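Side-chain contacts in toll-like receptor 13 (Mus musculus, PDB 4Z0C), which recognises and binds bacterial 23S rRNA through the leucine-rich-repeat ectodomain described here, the full-length receptor signalling via MYD88 and TRAF6 to NF-kappa-B: residues 298-303 with 324-329; 485-490 with 519-524. All blocks are in the same frame, centred on the assembly; numbering follows the deposited sequence.

Contact 1 (298-303 with 324-329); sequences QLAKCT and FNALPS. With NAG (2-acetamido-2-deoxy-beta-D-glucopyranose), chain G.
The flat groups nearest each other across A300 and A326 are peptide carbonyls, with no ring in the interface. Their oxygens, A300 O and A326 O, lie 3.2 Å apart without a hydrogen bond, both being acceptors, so the contact rests on methyl and isobutyl groups. The methyls of the two alanines meet tip to tip, CB of A300 to CB of A326 at 3.5 Å. Alanine suits both places, its short methyl letting the backbones approach to 5.2 Å between CA of A300 and CA of A326. L327 comes in beside them. Its chi1 of -97°, well away from a staggered value, sets L327 CG 3.8 Å from A300 CB. CD1 lies against the same methyl, while L327 CD2 reaches T303 CG2 more loosely at 4.3 Å. In this leucine-rich-repeat solenoid, F324 and L327 fit the F-x-x-L part of the repeat consensus, and the type I turn between them is closed by a backbone hydrogen bond from L327 N to F324 O, 2.8 Å. The F324 side chain packs instead on T347 and L351, and L327 also reaches L308 of strand 307-309. On the helix side, C302 is disulfide-bonded to C272. Beyond the turn, P328 O lies 3.7 Å from C8 of a protein-linked NAG.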
loop_
_atom_site.group_PDB
_atom_site.type_symbol
_atom_site.label_atom_id
_atom_site.label_comp_id
_atom_site.label_asym_id
_atom_site.label_seq_id
_atom_site.Cartn_x
_atom_site.Cartn_y
_atom_site.Cartn_z
ATOM N N GLN A 298 0.669 -49.876 0.954
ATOM C CA GLN A 298 1.285 -50.884 0.110
ATOM C C GLN A 298 2.713 -50.486 -0.245
ATOM O O GLN A 298 3.641 -51.282 -0.085
ATOM C CB GLN A 298 0.466 -51.091 -1.163
ATOM C CG GLN A 298 -1.010 -51.334 -0.907
ATOM C CD GLN A 298 -1.757 -51.703 -2.171
ATOM O OE1 GLN A 298 -2.719 -51.036 -2.557
ATOM N NE2 GLN A 298 -1.319 -52.782 -2.825
ATOM N N LEU A 299 2.876 -49.236 -0.677
ATOM C CA LEU A 299 4.172 -48.676 -1.025
ATOM C C LEU A 299 5.161 -48.861 0.116
ATOM O O LEU A 299 6.289 -49.286 -0.105
ATOM C CB LEU A 299 4.014 -47.192 -1.355
ATOM C CG LEU A 299 5.245 -46.392 -1.776
ATOM C CD1 LEU A 299 5.965 -47.049 -2.949
ATOM C CD2 LEU A 299 4.835 -44.969 -2.139
ATOM N N ALA A 300 4.717 -48.587 1.339
ATOM C CA ALA A 300 5.560 -48.737 2.527
ATOM C C ALA A 300 6.183 -50.131 2.697
ATOM O O ALA A 300 7.214 -50.279 3.351
ATOM C CB ALA A 300 4.769 -48.369 3.765
ATOM N N LYS A 301 5.545 -51.148 2.121
ATOM C CA LYS A 301 6.046 -52.522 2.182
ATOM C C LYS A 301 7.103 -52.813 1.112
ATOM O O LYS A 301 8.103 -53.476 1.375
ATOM C CB LYS A 301 4.877 -53.508 2.063
ATOM C CG LYS A 301 4.091 -53.665 3.347
ATOM C CD LYS A 301 2.590 -53.635 3.112
ATOM C CE LYS A 301 2.041 -54.959 2.628
ATOM N NZ LYS A 301 0.559 -54.998 2.839
ATOM N N CYS A 302 6.888 -52.267 -0.081
ATOM C CA CYS A 302 7.754 -52.491 -1.230
ATOM C C CYS A 302 9.084 -51.781 -1.161
ATOM O O CYS A 302 9.904 -51.916 -2.068
ATOM C CB CYS A 302 7.058 -52.001 -2.498
ATOM S SG CYS A 302 5.726 -53.059 -3.055
ATOM N N THR A 303 9.306 -50.986 -0.125
ATOM C CA THR A 303 10.370 -50.005 -0.262
ATOM C C THR A 303 10.996 -49.514 1.048
ATOM O O THR A 303 10.452 -49.730 2.119
ATOM C CB THR A 303 9.850 -48.844 -1.118
ATOM O OG1 THR A 303 10.956 -48.237 -1.793
ATOM C CG2 THR A 303 9.082 -47.833 -0.261
ATOM N N PHE A 324 1.911 -44.322 7.398
ATOM C CA PHE A 324 3.343 -44.193 7.172
ATOM C C PHE A 324 4.160 -45.073 8.089
ATOM O O PHE A 324 5.391 -45.075 8.013
ATOM C CB PHE A 324 3.776 -42.716 7.314
ATOM C CG PHE A 324 3.181 -41.819 6.273
ATOM C CD1 PHE A 324 3.755 -41.739 5.008
ATOM C CD2 PHE A 324 2.034 -41.079 6.544
ATOM C CE1 PHE A 324 3.209 -40.927 4.024
ATOM C CE2 PHE A 324 1.478 -40.266 5.573
ATOM C CZ PHE A 324 2.064 -40.184 4.309
ATOM N N ASN A 325 3.488 -45.831 8.949
ATOM C CA ASN A 325 4.204 -46.565 9.992
ATOM C C ASN A 325 5.148 -47.668 9.510
ATOM O O ASN A 325 6.085 -48.040 10.221
ATOM C CB ASN A 325 3.265 -47.033 11.104
ATOM C CG ASN A 325 2.760 -45.871 11.955
ATOM O OD1 ASN A 325 3.350 -44.783 11.955
ATOM N ND2 ASN A 325 1.670 -46.093 12.683
ATOM N N ALA A 326 4.914 -48.187 8.309
ATOM C CA ALA A 326 5.832 -49.164 7.735
ATOM C C ALA A 326 6.964 -48.457 6.982
ATOM O O ALA A 326 7.737 -49.083 6.252
ATOM C CB ALA A 326 5.092 -50.134 6.827
ATOM N N LEU A 327 7.064 -47.146 7.164
ATOM C CA LEU A 327 8.130 -46.370 6.542
ATOM C C LEU A 327 9.013 -45.608 7.534
ATOM O O LEU A 327 9.265 -44.424 7.349
ATOM C CB LEU A 327 7.542 -45.409 5.506
ATOM C CG LEU A 327 7.587 -45.908 4.061
ATOM C CD1 LEU A 327 6.743 -45.073 3.122
ATOM C CD2 LEU A 327 9.040 -45.924 3.572
ATOM N N PRO A 328 9.519 -46.291 8.578
ATOM C CA PRO A 328 10.267 -45.551 9.605
ATOM C C PRO A 328 11.586 -44.951 9.101
ATOM O O PRO A 328 12.236 -44.210 9.838
ATOM C CB PRO A 328 10.560 -46.630 10.654
ATOM C CG PRO A 328 10.628 -47.896 9.869
ATOM C CD PRO A 328 9.587 -47.754 8.796
ATOM N N SER A 329 11.986 -45.277 7.875
ATOM C CA SER A 329 13.230 -44.752 7.322
ATOM C C SER A 329 13.102 -43.295 6.858
ATOM O O SER A 329 14.117 -42.622 6.663
ATOM C CB SER A 329 13.711 -45.606 6.159
ATOM O OG SER A 329 12.713 -45.705 5.159
HETATM C C1 NAG G . 17.374 -43.338 11.851
HETATM C C2 NAG G . 17.632 -44.722 11.225
HETATM C C3 NAG G . 18.916 -45.356 11.780
HETATM C C4 NAG G . 20.082 -44.363 11.775
HETATM C C5 NAG G . 19.678 -43.024 12.410
HETATM C C6 NAG G . 20.796 -41.955 12.495
HETATM C C7 NAG G . 15.861 -46.217 10.377
HETATM C C8 NAG G . 14.572 -46.912 10.673
HETATM N N2 NAG G . 16.484 -45.613 11.397
HETATM O O3 NAG G . 19.272 -46.505 11.037
HETATM O O4 NAG G . 21.173 -44.940 12.463
HETATM O O5 NAG G . 18.533 -42.524 11.745
HETATM O O6 NAG G . 21.296 -41.435 11.269
HETATM O O7 NAG G . 16.284 -46.243 9.226
#

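Contact 2 (485-490 with 519-524)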
loop_
_atom_site.group_PDB
_atom_site.type_symbol
_atom_site.label_atom_id
_atom_site.label_comp_id
_atom_site.label_asym_id
_atom_site.label_seq_id
_atom_site.Cartn_x
_atom_site.Cartn_y
_atom_site.Cartn_z
ATOM N N SER A 485 3.026 3.042 12.754
ATOM C CA SER A 485 3.192 4.496 12.658
ATOM C C SER A 485 4.109 5.083 13.744
ATOM O O SER A 485 5.024 5.820 13.431
ATOM C CB SER A 485 1.840 5.208 12.627
ATOM O OG SER A 485 0.985 4.704 13.633
ATOM N N TYR A 486 3.848 4.813 15.014
ATOM C CA TYR A 486 4.725 5.325 16.070
ATOM C C TYR A 486 5.401 4.188 16.827
ATOM O O TYR A 486 4.942 3.048 16.767
ATOM C CB TYR A 486 3.951 6.219 17.047
ATOM C CG TYR A 486 3.026 5.470 17.983
ATOM C CD1 TYR A 486 3.492 4.953 19.189
ATOM C CD2 TYR A 486 1.682 5.300 17.675
ATOM C CE1 TYR A 486 2.649 4.271 20.053
ATOM C CE2 TYR A 486 0.828 4.624 18.533
ATOM C CZ TYR A 486 1.319 4.110 19.720
ATOM O OH TYR A 486 0.479 3.431 20.571
ATOM N N PHE A 487 6.469 4.502 17.559
ATOM C CA PHE A 487 7.216 3.487 18.305
ATOM C C PHE A 487 7.136 3.700 19.814
ATOM O O PHE A 487 7.444 4.777 20.306
ATOM C CB PHE A 487 8.694 3.523 17.909
ATOM C CG PHE A 487 8.942 3.484 16.426
ATOM C CD1 PHE A 487 8.894 2.287 15.731
ATOM C CD2 PHE A 487 9.209 4.656 15.725
ATOM C CE1 PHE A 487 9.132 2.252 14.370
ATOM C CE2 PHE A 487 9.442 4.629 14.361
ATOM C CZ PHE A 487 9.403 3.421 13.682
ATOM N N HIS A 488 6.754 2.661 20.545
ATOM C CA HIS A 488 6.710 2.720 22.002
ATOM C C HIS A 488 8.131 2.761 22.572
ATOM O O HIS A 488 9.066 2.338 21.913
ATOM C CB HIS A 488 5.944 1.523 22.571
ATOM C CG HIS A 488 6.012 1.428 24.063
ATOM N ND1 HIS A 488 5.120 2.075 24.892
ATOM C CD2 HIS A 488 6.886 0.791 24.877
ATOM C CE1 HIS A 488 5.435 1.830 26.153
ATOM N NE2 HIS A 488 6.506 1.057 26.170
ATOM N N GLU A 489 8.279 3.291 23.779
ATOM C CA GLU A 489 9.573 3.385 24.467
ATOM C C GLU A 489 10.399 2.098 24.497
ATOM O O GLU A 489 11.605 2.115 24.255
ATOM C CB GLU A 489 9.377 3.869 25.903
ATOM C CG GLU A 489 10.629 3.721 26.750
ATOM C CD GLU A 489 10.413 4.083 28.204
ATOM O OE1 GLU A 489 9.282 4.491 28.561
ATOM O OE2 GLU A 489 11.382 3.955 28.987
ATOM N N HIS A 490 9.737 0.991 24.811
ATOM C CA HIS A 490 10.399 -0.291 25.005
ATOM C C HIS A 490 9.981 -1.286 23.933
ATOM O O HIS A 490 9.854 -2.485 24.198
ATOM C CB HIS A 490 10.060 -0.878 26.379
ATOM C CG HIS A 490 10.604 -0.090 27.528
ATOM N ND1 HIS A 490 11.777 0.629 27.449
ATOM C CD2 HIS A 490 10.143 0.077 28.791
ATOM C CE1 HIS A 490 12.010 1.216 28.610
ATOM N NE2 HIS A 490 11.034 0.897 29.441
ATOM N N PRO A 519 13.971 7.996 21.382
ATOM C CA PRO A 519 14.410 7.617 20.038
ATOM C C PRO A 519 14.176 6.128 19.925
ATOM O O PRO A 519 14.573 5.384 20.824
ATOM C CB PRO A 519 15.907 7.899 20.062
ATOM C CG PRO A 519 16.115 8.834 21.184
ATOM C CD PRO A 519 15.076 8.498 22.205
ATOM N N PRO A 520 13.508 5.703 18.850
ATOM C CA PRO A 520 13.027 4.323 18.707
ATOM C C PRO A 520 14.116 3.265 18.507
ATOM O O PRO A 520 13.926 2.118 18.903
ATOM C CB PRO A 520 12.130 4.404 17.475
ATOM C CG PRO A 520 12.630 5.590 16.710
ATOM C CD PRO A 520 13.122 6.565 17.718
ATOM N N PHE A 521 15.257 3.654 17.956
ATOM C CA PHE A 521 16.323 2.704 17.639
ATOM C C PHE A 521 17.455 2.770 18.656
ATOM O O PHE A 521 18.551 2.260 18.429
ATOM C CB PHE A 521 16.836 2.977 16.228
ATOM C CG PHE A 521 15.738 3.104 15.218
ATOM C CD1 PHE A 521 14.832 2.063 15.030
ATOM C CD2 PHE A 521 15.574 4.271 14.491
ATOM C CE1 PHE A 521 13.804 2.174 14.101
ATOM C CE2 PHE A 521 14.544 4.395 13.565
ATOM C CZ PHE A 521 13.669 3.344 13.359
ATOM N N ILE A 522 17.184 3.410 19.784
ATOM C CA ILE A 522 18.225 3.688 20.767
ATOM C C ILE A 522 18.888 2.433 21.372
ATOM O O ILE A 522 20.063 2.461 21.725
ATOM C CB ILE A 522 17.690 4.639 21.881
ATOM C CG1 ILE A 522 18.840 5.240 22.682
ATOM C CG2 ILE A 522 16.712 3.922 22.792
ATOM C CD1 ILE A 522 19.805 5.987 21.832
ATOM N N LYS A 523 18.164 1.324 21.443
ATOM C CA LYS A 523 18.737 0.109 22.028
ATOM C C LYS A 523 19.356 -0.858 21.006
ATOM O O LYS A 523 19.992 -1.843 21.378
ATOM C CB LYS A 523 17.709 -0.624 22.900
ATOM C CG LYS A 523 17.903 -0.464 24.419
ATOM C CD LYS A 523 18.203 0.978 24.846
ATOM C CE LYS A 523 19.694 1.223 25.114
ATOM N NZ LYS A 523 20.203 0.490 26.307
ATOM N N LEU A 524 19.183 -0.569 19.721
ATOM C CA LEU A 524 19.680 -1.456 18.685
ATOM C C LEU A 524 21.164 -1.210 18.398
ATOM O O LEU A 524 21.530 -0.694 17.341
ATOM C CB LEU A 524 18.848 -1.286 17.422
ATOM C CG LEU A 524 17.359 -1.547 17.621
ATOM C CD1 LEU A 524 16.605 -1.281 16.324
ATOM C CD2 LEU A 524 17.093 -2.958 18.139
#
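F487 meets P520 from its first side-chain carbon onward: F487 CB lies 3.6 Å from P520 CB. At the next atom, F487 CG is 3.5 Å from the same proline carbon, and the closest touch follows at F487 CD2, 3.4 Å from P520 CB. CD2 of F487 also has P520 CG at 3.7 Å, and F487 CE2 is at the margin of the contact, 4.1 Å from P520 CG. The ring takes this course because CG is anti to the carbonyl carbon (chi1 -51°). At its tip, F487 CZ approaches F521 CZ at 4.3 Å in an edge-to-face pair, the edge of F521 turned toward the face of F487, with planes at 59°. In the leucine-rich-repeat consensus F487 takes a leucine position after the strand, where a bulky apolar side chain is expected, whereas F521 and L524 match F-x-x-L and both rest on L501 of strand 500-502. Proline suits position 520, since its fixed phi fits a type I turn (P519 to I522) and its ring offers a compact apolar surface: P520 CG also lies 3.8 Å above one face of the F521 ring, offset toward its rim. F521 continues the aromatic packing to F546, also edge-to-face, and F487 touches I508.

Overall arrangement
From the N terminus the solenoid winds through its early repeats before contact 1 closes a loop of 20 intervening residues, joining the later residues of helix 293-302 to the turn that follows strands 307-309 and 318-319. The chain then runs on through further parallel strands until contact 2 closes a longer loop of 28 residues, linking the segments before and after strand 500-502. The loops are in series, neither nested nor crossed, and the centres of contacts 1 and 2 are 54 Å apart. Contact 1 joins LRR 11 to the junction of LRR 12 and LRR 13, contact 2 LRR 19 to the following coil. At nearest atoms, contact 2 is about 10 Å from the bound RNA. For contact 1 the nearest atom is about 27 Å from the bound RNA.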